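Local coordinates for protein 'Carboxyl esterase 2 (PDB 5MIF) that probably hydrolyses carboxylic ester bonds, as an archaea-like carboxylesterase of the alpha/beta hydrolase fold from the black truffle, at residues A[214-219]-A[277-282]; A[284-289]-A[314-319]. All coordinates share one frame; numbering follows the deposited sequence.

Overall arrangement
Following the chain from its N-terminal end, the first segment reached is on strand 213-217; the chain then runs through a long excursion of loops and helices, without a strand, and returns as strand 279-284, which pairs with it in contact 1. That closes a loop of 57 residues before contact 2 opens, so the two lie in series. The chain next passes through 284-289, helix 290-302 and strand 307-312; segment 314-319 then comes back against 284-289, closing a shorter loop of 24 residues. Contact 1 joins neighbouring strands inside the sheet, while contact 2 ties together the connections that follow strands 279-284 and 307-312. The centres lie about 15 Å apart, and Tyr218 of contact 1 packs against His317 and Phe319 of contact 2.

Contact 1. Residues A[214-219]-A[277-282]; sequences QVLIYP and PETLIV
Val282 O accepts the shortest backbone bond of the contact, from Tyr218 N at 2.7 Å, and the CA of Ile217 leans on the same oxygen. Behind it the pairing runs as a regular parallel ladder: Leu216 gives its N to Leu280 O and takes Val282 N on its own O, while Gln214 gives its N to Glu278 O and accepts Leu280 N on its O at 2.9 Å. The strand axes diverge by just 14° and come within 4.7 Å.

Side chains alternate between the two faces. Val215 and Leu280 share one with Ile217 and Val282; CG2 of Val215 lies 4.3 Å from CB of Leu280, and helix 329-345 packs on Val215 and Ile217. On the other, Leu216 CB meets Ile281 CG1 at 4.2 Å, with Phe296 of helix 290-302 against both residues. Leu216 also slants across Thr279, its CD1 touching CG2. OG1 of Thr279 stands beside the backbone N, anti to the carbonyl carbon (chi1 -65°), which turns the hydroxyl back to Pro277 O, a 2.8 Å bond that approaches from above the carbonyl plane. Pro219 closes this face at the far end, its CD 4.2 Å from Ile281 CG2.

Buried peptide groups thus satisfy one another, as in the central sheet of an alpha/beta hydrolase; the Val215 face is apolar throughout, whereas the other mixes Leu216 and Ile281 with Thr279, its hydroxyl satisfied by Pro277 O.

Contact 2. Residues A[284-289]-A[314-319]; sequences AEVDPI and GTIHGF
His317 ND1 donates to Asp287 OD2 over 2.7 Å; OD2 lies in the plane of the ring, while ND1 approaches it on the syn side, tilted 30° out of the carboxylate plane, with carboxylate and imidazole planes 87° apart. Ile289 CG2 sits at the same edge of the ring, 3.4 Å from ND1. CG of Asp287 stands anti to the backbone N (chi1 -174°), which carries the carboxylate to the histidine while OD1 caps Ile289 N at 2.7 Å, met from above the carboxylate plane. Replacing Asp287 by an alanine is likely to leave ND1 without its acceptor, Ile289 N without its cap and the imidazole freer to turn.

Further out, a water bridges Val286 O and His317 N, and Val286 N bonds to Thr315 O at 3.0 Å. Ala284 CB fits against the carbonyl carbon of Ile316 and the edge of the Phe319 ring. Glu285, extended, reaches Gly314 N through OE1 at 2.6 Å, while its OE2 forms a salt bridge with Arg298 of the second subunit.

On its other side His317 NE2 hydrogen-bonds Ser190 OG, at a probable nucleophile elbow, a geometry consistent with the Ser-His-Asp catalytic triad of alpha/beta hydrolases.

Contact 1. Residues A[214-219]-A[277-282]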
loop_
_atom_site.group_PDB
_atom_site.type_symbol
_atom_site.label_atom_id
_atom_site.label_comp_id
_atom_site.label_asym_id
_atom_site.label_seq_id
_atom_site.Cartn_x
_atom_site.Cartn_y
_atom_site.Cartn_z
ATOM N N GLN A 214 -0.351 -9.313 -12.202
ATOM C CA GLN A 214 -1.172 -8.264 -12.797
ATOM C C GLN A 214 -1.407 -7.160 -11.785
ATOM O O GLN A 214 -1.732 -7.437 -10.627
ATOM C CB GLN A 214 -2.517 -8.843 -13.294
ATOM C CG GLN A 214 -3.566 -7.798 -13.717
ATOM C CD GLN A 214 -4.841 -8.423 -14.287
ATOM O OE1 GLN A 214 -5.205 -8.180 -15.446
ATOM N NE2 GLN A 214 -5.536 -9.219 -13.465
ATOM N N VAL A 215 -1.222 -5.912 -12.210
ATOM C CA VAL A 215 -1.542 -4.775 -11.362
ATOM C C VAL A 215 -2.679 -3.934 -11.984
ATOM O O VAL A 215 -2.602 -3.522 -13.142
ATOM C CB VAL A 215 -0.322 -3.878 -11.115
ATOM C CG1 VAL A 215 -0.747 -2.708 -10.268
ATOM C CG2 VAL A 215 0.808 -4.649 -10.380
ATOM N N LEU A 216 -3.747 -3.730 -11.223
ATOM C CA LEU A 216 -4.864 -2.896 -11.650
ATOM C C LEU A 216 -4.906 -1.656 -10.755
ATOM O O LEU A 216 -5.007 -1.759 -9.534
ATOM C CB LEU A 216 -6.201 -3.666 -11.596
ATOM C CG LEU A 216 -6.272 -5.011 -12.351
ATOM C CD1 LEU A 216 -7.589 -5.714 -12.111
ATOM C CD2 LEU A 216 -6.052 -4.835 -13.856
ATOM N N ILE A 217 -4.780 -0.483 -11.368
ATOM C CA ILE A 217 -4.762 0.780 -10.641
ATOM C C ILE A 217 -6.111 1.492 -10.854
ATOM O O ILE A 217 -6.418 1.852 -11.981
ATOM C CB ILE A 217 -3.589 1.677 -11.134
ATOM C CG1 ILE A 217 -2.289 0.882 -11.212
ATOM C CG2 ILE A 217 -3.408 2.907 -10.261
ATOM C CD1 ILE A 217 -1.162 1.654 -11.905
ATOM N N TYR A 218 -6.884 1.695 -9.781
ATOM C CA TYR A 218 -8.264 2.223 -9.828
ATOM C C TYR A 218 -8.987 1.802 -11.104
ATOM O O TYR A 218 -9.402 2.645 -11.903
ATOM C CB TYR A 218 -8.327 3.761 -9.658
ATOM C CG TYR A 218 -7.158 4.553 -10.208
ATOM C CD1 TYR A 218 -6.999 4.756 -11.582
ATOM C CD2 TYR A 218 -6.224 5.125 -9.346
ATOM C CE1 TYR A 218 -5.932 5.480 -12.072
ATOM C CE2 TYR A 218 -5.158 5.868 -9.832
ATOM C CZ TYR A 218 -5.017 6.033 -11.188
ATOM O OH TYR A 218 -3.950 6.752 -11.650
ATOM N N PRO A 219 -9.103 0.486 -11.316
ATOM C CA PRO A 219 -9.608 -0.011 -12.594
ATOM C C PRO A 219 -11.097 0.204 -12.737
ATOM O O PRO A 219 -11.813 0.234 -11.729
ATOM C CB PRO A 219 -9.293 -1.503 -12.532
ATOM C CG PRO A 219 -9.421 -1.823 -11.085
ATOM C CD PRO A 219 -8.913 -0.606 -10.345
ATOM N N PRO A 277 -4.702 -14.351 -12.961
ATOM C CA PRO A 277 -3.346 -14.370 -12.421
ATOM C C PRO A 277 -3.338 -13.686 -11.066
ATOM O O PRO A 277 -4.288 -12.962 -10.766
ATOM C CB PRO A 277 -2.548 -13.570 -13.457
ATOM C CG PRO A 277 -3.549 -12.597 -13.993
ATOM C CD PRO A 277 -4.850 -13.356 -14.041
ATOM N N GLU A 278 -2.315 -13.902 -10.246
ATOM C CA GLU A 278 -2.274 -13.165 -8.999
ATOM C C GLU A 278 -2.219 -11.669 -9.296
ATOM O O GLU A 278 -1.509 -11.202 -10.197
ATOM C CB GLU A 278 -1.153 -13.635 -8.074
ATOM C CG GLU A 278 0.225 -13.164 -8.305
ATOM C CD GLU A 278 1.076 -13.428 -7.064
ATOM O OE1 GLU A 278 0.525 -13.346 -5.944
ATOM O OE2 GLU A 278 2.274 -13.740 -7.204
ATOM N N THR A 279 -3.028 -10.937 -8.543
ATOM C CA THR A 279 -3.342 -9.565 -8.862
ATOM C C THR A 279 -3.206 -8.626 -7.665
ATOM O O THR A 279 -3.642 -8.943 -6.554
ATOM C CB THR A 279 -4.778 -9.496 -9.407
ATOM O OG1 THR A 279 -4.836 -10.208 -10.652
ATOM C CG2 THR A 279 -5.230 -8.069 -9.574
ATOM N N LEU A 280 -2.580 -7.478 -7.895
ATOM C CA LEU A 280 -2.566 -6.397 -6.917
ATOM C C LEU A 280 -3.477 -5.259 -7.395
ATOM O O LEU A 280 -3.305 -4.734 -8.502
ATOM C CB LEU A 280 -1.138 -5.883 -6.699
ATOM C CG LEU A 280 -1.001 -4.538 -5.981
ATOM C CD1 LEU A 280 -1.461 -4.624 -4.522
ATOM C CD2 LEU A 280 0.424 -4.051 -6.048
ATOM N N ILE A 281 -4.440 -4.879 -6.562
ATOM C CA ILE A 281 -5.326 -3.766 -6.884
ATOM C C ILE A 281 -5.105 -2.590 -5.948
ATOM O O ILE A 281 -5.120 -2.735 -4.726
ATOM C CB ILE A 281 -6.801 -4.197 -6.831
ATOM C CG1 ILE A 281 -7.035 -5.326 -7.835
ATOM C CG2 ILE A 281 -7.726 -2.999 -7.096
ATOM C CD1 ILE A 281 -8.406 -5.973 -7.736
ATOM N N VAL A 282 -4.882 -1.422 -6.531
ATOM C CA VAL A 282 -4.685 -0.202 -5.765
ATOM C C VAL A 282 -5.795 0.776 -6.139
ATOM O O VAL A 282 -6.041 0.995 -7.318
ATOM C CB VAL A 282 -3.292 0.404 -6.052
ATOM C CG1 VAL A 282 -3.106 1.692 -5.299
ATOM C CG2 VAL A 282 -2.198 -0.599 -5.678
#

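Contact 2. Residues A[284-289]-A[314-319]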
loop_
_atom_site.group_PDB
_atom_site.type_symbol
_atom_site.label_atom_id
_atom_site.label_comp_id
_atom_site.label_asym_id
_atom_site.label_seq_id
_atom_site.Cartn_x
_atom_site.Cartn_y
_atom_site.Cartn_z
ATOM N N ALA A 284 -7.905 4.697 -5.254
ATOM C CA ALA A 284 -7.884 5.985 -4.572
ATOM C C ALA A 284 -9.101 6.084 -3.659
ATOM O O ALA A 284 -10.161 5.567 -3.988
ATOM C CB ALA A 284 -7.868 7.132 -5.579
ATOM N N GLU A 285 -8.959 6.757 -2.524
ATOM C CA GLU A 285 -10.064 6.861 -1.578
ATOM C C GLU A 285 -11.204 7.719 -2.121
ATOM O O GLU A 285 -12.371 7.314 -2.095
ATOM C CB GLU A 285 -9.586 7.445 -0.254
ATOM C CG GLU A 285 -10.702 7.706 0.729
ATOM C CD GLU A 285 -10.228 8.466 1.950
ATOM O OE1 GLU A 285 -9.254 9.242 1.822
ATOM O OE2 GLU A 285 -10.848 8.321 3.020
ATOM N N VAL A 286 -10.860 8.898 -2.619
ATOM C CA VAL A 286 -11.864 9.855 -3.081
ATOM C C VAL A 286 -12.016 9.718 -4.596
ATOM O O VAL A 286 -11.311 10.351 -5.378
ATOM C CB VAL A 286 -11.477 11.285 -2.659
ATOM C CG1 VAL A 286 -12.504 12.299 -3.135
ATOM C CG2 VAL A 286 -11.330 11.345 -1.137
ATOM N N ASP A 287 -12.949 8.859 -4.986
ATOM C CA ASP A 287 -13.042 8.361 -6.349
ATOM C C ASP A 287 -14.362 7.634 -6.545
ATOM O O ASP A 287 -14.629 6.647 -5.863
ATOM C CB ASP A 287 -11.879 7.413 -6.651
ATOM C CG ASP A 287 -11.831 6.956 -8.109
ATOM O OD1 ASP A 287 -12.810 7.143 -8.858
ATOM O OD2 ASP A 287 -10.812 6.354 -8.512
ATOM N N PRO A 288 -15.185 8.108 -7.497
ATOM C CA PRO A 288 -16.443 7.436 -7.829
ATOM C C PRO A 288 -16.247 5.969 -8.196
ATOM O O PRO A 288 -17.116 5.147 -7.919
ATOM C CB PRO A 288 -16.945 8.199 -9.063
ATOM C CG PRO A 288 -16.175 9.414 -9.131
ATOM C CD PRO A 288 -14.904 9.239 -8.394
ATOM N N ILE A 289 -15.113 5.652 -8.810
ATOM C CA ILE A 289 -14.910 4.311 -9.352
ATOM C C ILE A 289 -14.247 3.378 -8.309
ATOM O O ILE A 289 -13.988 2.206 -8.586
ATOM C CB ILE A 289 -14.072 4.369 -10.664
ATOM C CG1 ILE A 289 -14.504 3.286 -11.639
ATOM C CG2 ILE A 289 -12.590 4.291 -10.408
ATOM C CD1 ILE A 289 -15.850 3.564 -12.232
ATOM N N GLY A 314 -6.827 9.950 1.063
ATOM C CA GLY A 314 -6.528 11.347 0.778
ATOM C C GLY A 314 -6.166 11.667 -0.669
ATOM O O GLY A 314 -5.715 12.773 -0.979
ATOM N N THR A 315 -6.353 10.712 -1.569
ATOM C CA THR A 315 -6.013 10.969 -2.963
ATOM C C THR A 315 -7.179 10.619 -3.873
ATOM O O THR A 315 -8.200 10.106 -3.416
ATOM C CB THR A 315 -4.750 10.206 -3.393
ATOM O OG1 THR A 315 -4.299 10.704 -4.666
ATOM C CG2 THR A 315 -5.023 8.720 -3.485
ATOM N N ILE A 316 -7.018 10.918 -5.161
ATOM C CA ILE A 316 -8.109 10.867 -6.130
ATOM C C ILE A 316 -7.738 10.073 -7.373
ATOM O O ILE A 316 -6.576 9.710 -7.564
ATOM C CB ILE A 316 -8.517 12.289 -6.576
ATOM C CG1 ILE A 316 -7.335 12.984 -7.260
ATOM C CG2 ILE A 316 -9.053 13.094 -5.387
ATOM C CD1 ILE A 316 -7.625 14.387 -7.712
ATOM N N HIS A 317 -8.731 9.828 -8.222
ATOM C CA HIS A 317 -8.535 9.128 -9.486
ATOM C C HIS A 317 -7.411 9.774 -10.303
ATOM O O HIS A 317 -7.311 11.004 -10.374
ATOM C CB HIS A 317 -9.839 9.111 -10.287
ATOM C CG HIS A 317 -9.882 8.061 -11.353
ATOM N ND1 HIS A 317 -10.322 6.775 -11.113
ATOM C CD2 HIS A 317 -9.528 8.098 -12.660
ATOM C CE1 HIS A 317 -10.251 6.072 -12.228
ATOM N NE2 HIS A 317 -9.778 6.852 -13.184
ATOM N N GLY A 318 -6.545 8.951 -10.884
ATOM C CA GLY A 318 -5.476 9.457 -11.720
ATOM C C GLY A 318 -4.139 9.655 -11.020
ATOM O O GLY A 318 -3.168 10.051 -11.669
ATOM N N PHE A 319 -4.054 9.356 -9.722
ATOM C CA PHE A 319 -2.835 9.715 -8.986
ATOM C C PHE A 319 -1.577 9.033 -9.519
ATOM O O PHE A 319 -0.474 9.537 -9.330
ATOM C CB PHE A 319 -2.977 9.441 -7.472
ATOM C CG PHE A 319 -3.046 7.974 -7.077
ATOM C CD1 PHE A 319 -1.912 7.162 -7.096
ATOM C CD2 PHE A 319 -4.226 7.442 -6.583
ATOM C CE1 PHE A 319 -1.983 5.836 -6.701
ATOM C CE2 PHE A 319 -4.307 6.116 -6.172
ATOM C CZ PHE A 319 -3.188 5.309 -6.233
HETATM O O HOH W 1 -11.406 10.894 -7.944
#